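Local coordinates for protein putative modification methylase (Thermus thermophilus, PDB 2ZIF) that probably transfers a methyl group from S-adenosyl-L-methionine to the N4 of cytosine in DNA, at residues B[95-100]-B[169-174]. Numbering follows the deposited sequence.
Sequences IVVGDV and YILMQR
I95 and V97 form antiparallel hydrogen-bonded pairs with L171 and Y169, and the N-to-C directions of strands 95-97 and 169-174 lie 152° apart. Four N-H to O=C bonds join them; the shortest, from Y169 N to V97 O, measures 2.7 Å, and its mate runs from V97 N to Y169 O. Between them V96 and I170 make a non-hydrogen-bonded pair, where V96 CA comes to 3.1 Å from Y169 O as a CA-H...O contact. On one face the side chains of V96 and I170 lie alongside each other, CG1 to CG1 4.0 Å apart. On the other, V97 CG2 touches L171 CD1 at 3.8 Å, the two side chains crossing aslant, and helix 115-124 packs over I95, V97 and L171. With CG turned anti to its carbonyl carbon (chi1 -57°), Y169 presents a ring edge to V97 O, CD2 at 3.4 Å. The carboxylate of D99 approaches the same ring obliquely, OD2 3.6 Å from CE2, while OD2 hydrogen-bonds H116, whose ring stacks on Y169. Replacing Y169 by an alanine would probably leave the H116 ring without its stacking partner and open a gap beside V97 O and the D99 carboxylate. The side chain of V96 lies about 6 Å from the bound S-adenosylmethionine, which places this join beside the cofactor pocket: parallel strand 41-46 flanks strand 91-101, and antiparallel strand 167-174 continues the central sheet of the Rossmann-like methyltransferase fold.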
ATOM      1  N   ILE B  95      -2.309  -8.399  -8.534  1.00 27.71           N
ATOM      2  CA  ILE B  95      -3.596  -8.304  -7.840  1.00 27.23           C
ATOM      3  C   ILE B  95      -4.066  -6.853  -7.700  1.00 28.21           C
ATOM      4  O   ILE B  95      -3.397  -6.032  -7.069  1.00 26.72           O
ATOM      5  CB  ILE B  95      -3.474  -8.912  -6.418  1.00 25.79           C
ATOM      6  CG1 ILE B  95      -2.972 -10.359  -6.510  1.00 25.50           C
ATOM      7  CG2 ILE B  95      -4.802  -8.824  -5.691  1.00 24.23           C
ATOM      8  CD1 ILE B  95      -2.526 -10.956  -5.176  1.00 21.21           C
ATOM      9  N   VAL B  96      -5.217  -6.537  -8.282  1.00 28.37           N
ATOM     10  CA  VAL B  96      -5.742  -5.174  -8.193  1.00 28.05           C
ATOM     11  C   VAL B  96      -6.799  -5.138  -7.096  1.00 26.82           C
ATOM     12  O   VAL B  96      -7.862  -5.734  -7.228  1.00 24.08           O
ATOM     13  CB  VAL B  96      -6.355  -4.725  -9.537  1.00 28.50           C
ATOM     14  CG1 VAL B  96      -5.323  -4.842 -10.637  1.00 27.61           C
ATOM     15  CG2 VAL B  96      -7.541  -5.587  -9.875  1.00 33.52           C
ATOM     16  N   VAL B  97      -6.485  -4.453  -6.002  1.00 27.37           N
ATOM     17  CA  VAL B  97      -7.395  -4.357  -4.867  1.00 27.03           C
ATOM     18  C   VAL B  97      -7.500  -2.969  -4.297  1.00 28.25           C
ATOM     19  O   VAL B  97      -6.515  -2.254  -4.211  1.00 27.79           O
ATOM     20  CB  VAL B  97      -6.957  -5.211  -3.639  1.00 25.93           C
ATOM     21  CG1 VAL B  97      -7.947  -6.308  -3.411  1.00 24.82           C
ATOM     22  CG2 VAL B  97      -5.530  -5.710  -3.800  1.00 23.57           C
ATOM     23  N   GLY B  98      -8.702  -2.623  -3.859  1.00 28.67           N
ATOM     24  CA  GLY B  98      -8.919  -1.341  -3.231  1.00 32.72           C
ATOM     25  C   GLY B  98      -9.217  -1.681  -1.790  1.00 33.13           C
ATOM     26  O   GLY B  98      -9.881  -2.685  -1.529  1.00 35.34           O
ATOM     27  N   ASP B  99      -8.737  -0.881  -0.849  1.00 32.89           N
ATOM     28  CA  ASP B  99      -9.007  -1.189   0.543  1.00 36.18           C
ATOM     29  C   ASP B  99     -10.493  -0.963   0.868  1.00 39.58           C
ATOM     30  O   ASP B  99     -11.101   0.032   0.462  1.00 39.32           O
ATOM     31  CB  ASP B  99      -8.067  -0.386   1.449  1.00 32.08           C
ATOM     32  CG  ASP B  99      -6.616  -0.896   1.379  1.00 33.44           C
ATOM     33  OD1 ASP B  99      -6.384  -1.923   0.705  1.00 29.20           O
ATOM     34  OD2 ASP B  99      -5.710  -0.284   1.988  1.00 31.10           O
ATOM     35  N   VAL B 100     -11.073  -1.920   1.585  1.00 42.41           N
ATOM     36  CA  VAL B 100     -12.486  -1.885   1.934  1.00 45.79           C
ATOM     37  C   VAL B 100     -12.831  -0.982   3.101  1.00 48.84           C
ATOM     38  O   VAL B 100     -12.636  -1.354   4.257  1.00 49.10           O
ATOM     39  CB  VAL B 100     -12.994  -3.293   2.262  1.00 46.08           C
ATOM     40  CG1 VAL B 100     -14.509  -3.279   2.414  1.00 46.62           C
ATOM     41  CG2 VAL B 100     -12.559  -4.261   1.168  1.00 45.82           C
ATOM     42  N   TYR B 169      -4.876  -0.515  -5.445  1.00 31.82           N
ATOM     43  CA  TYR B 169      -3.505  -0.988  -5.486  1.00 27.39           C
ATOM     44  C   TYR B 169      -3.275  -2.085  -6.501  1.00 27.94           C
ATOM     45  O   TYR B 169      -4.088  -2.994  -6.648  1.00 29.76           O
ATOM     46  CB  TYR B 169      -3.116  -1.501  -4.108  1.00 26.95           C
ATOM     47  CG  TYR B 169      -3.267  -0.477  -3.014  1.00 25.53           C
ATOM     48  CD1 TYR B 169      -2.197   0.332  -2.633  1.00 25.50           C
ATOM     49  CD2 TYR B 169      -4.487  -0.312  -2.362  1.00 25.53           C
ATOM     50  CE1 TYR B 169      -2.338   1.285  -1.623  1.00 24.99           C
ATOM     51  CE2 TYR B 169      -4.643   0.631  -1.358  1.00 27.35           C
ATOM     52  CZ  TYR B 169      -3.565   1.427  -0.991  1.00 27.73           C
ATOM     53  OH  TYR B 169      -3.729   2.360   0.008  1.00 30.11           O
ATOM     54  N   ILE B 170      -2.163  -1.993  -7.218  1.00 26.03           N
ATOM     55  CA  ILE B 170      -1.840  -3.029  -8.178  1.00 23.22           C
ATOM     56  C   ILE B 170      -0.601  -3.711  -7.620  1.00 23.44           C
ATOM     57  O   ILE B 170       0.529  -3.300  -7.878  1.00 20.68           O
ATOM     58  CB  ILE B 170      -1.596  -2.444  -9.576  1.00 21.63           C
ATOM     59  CG1 ILE B 170      -2.880  -1.743 -10.059  1.00 20.99           C
ATOM     60  CG2 ILE B 170      -1.190  -3.545 -10.536  1.00 16.55           C
ATOM     61  CD1 ILE B 170      -2.802  -1.139 -11.448  1.00 20.50           C
ATOM     62  N   LEU B 171      -0.855  -4.741  -6.816  1.00 24.57           N
ATOM     63  CA  LEU B 171       0.179  -5.528  -6.150  1.00 26.57           C
ATOM     64  C   LEU B 171       0.931  -6.429  -7.118  1.00 26.73           C
ATOM     65  O   LEU B 171       0.334  -7.049  -7.987  1.00 29.24           O
ATOM     66  CB  LEU B 171      -0.456  -6.363  -5.038  1.00 24.29           C
ATOM     67  CG  LEU B 171      -1.285  -5.568  -4.021  1.00 23.04           C
ATOM     68  CD1 LEU B 171      -1.943  -6.523  -3.025  1.00 24.10           C
ATOM     69  CD2 LEU B 171      -0.398  -4.559  -3.308  1.00 21.62           C
ATOM     70  N   MET B 172       2.248  -6.488  -6.958  1.00 28.98           N
ATOM     71  CA  MET B 172       3.109  -7.296  -7.824  1.00 30.60           C
ATOM     72  C   MET B 172       3.895  -8.337  -7.013  1.00 31.97           C
ATOM     73  O   MET B 172       4.789  -7.995  -6.236  1.00 29.25           O
ATOM     74  CB  MET B 172       4.105  -6.391  -8.561  1.00 31.23           C
ATOM     75  CG  MET B 172       3.483  -5.181  -9.246  1.00 33.50           C
ATOM     76  SD  MET B 172       2.904  -5.523 -10.908  1.00 35.46           S
ATOM     77  CE  MET B 172       3.184  -3.956 -11.646  1.00 38.18           C
ATOM     78  N   GLN B 173       3.556  -9.607  -7.209  1.00 33.01           N
ATOM     79  CA  GLN B 173       4.228 -10.692  -6.513  1.00 35.26           C
ATOM     80  C   GLN B 173       4.926 -11.601  -7.513  1.00 35.32           C
ATOM     81  O   GLN B 173       4.281 -12.301  -8.297  1.00 35.41           O
ATOM     82  CB  GLN B 173       3.226 -11.482  -5.666  1.00 35.63           C
ATOM     83  CG  GLN B 173       3.239 -11.088  -4.204  1.00 37.79           C
ATOM     84  CD  GLN B 173       2.954  -9.625  -3.999  1.00 42.80           C
ATOM     85  OE1 GLN B 173       1.880  -9.143  -4.357  1.00 48.64           O
ATOM     86  NE2 GLN B 173       3.905  -8.903  -3.419  1.00 40.32           N
ATOM     87  N   ARG B 174       6.254 -11.565  -7.477  1.00 35.85           N
ATOM     88  CA  ARG B 174       7.091 -12.343  -8.381  1.00 37.59           C
ATOM     89  C   ARG B 174       7.561 -13.659  -7.758  1.00 39.14           C
ATOM     90  O   ARG B 174       7.994 -13.706  -6.601  1.00 37.13           O
ATOM     91  CB  ARG B 174       8.314 -11.503  -8.790  1.00 39.02           C
ATOM     92  CG  ARG B 174       9.171 -12.092  -9.905  1.00 42.55           C
ATOM     93  CD  ARG B 174      10.645 -11.756  -9.704  1.00 45.16           C
ATOM     94  NE  ARG B 174      11.004 -10.406 -10.136  1.00 49.19           N
ATOM     95  CZ  ARG B 174      12.072  -9.737  -9.695  1.00 50.10           C
ATOM     96  NH1 ARG B 174      12.329  -8.512 -10.144  1.00 49.66           N
ATOM     97  NH2 ARG B 174      12.872 -10.281  -8.785  1.00 49.89           N
TER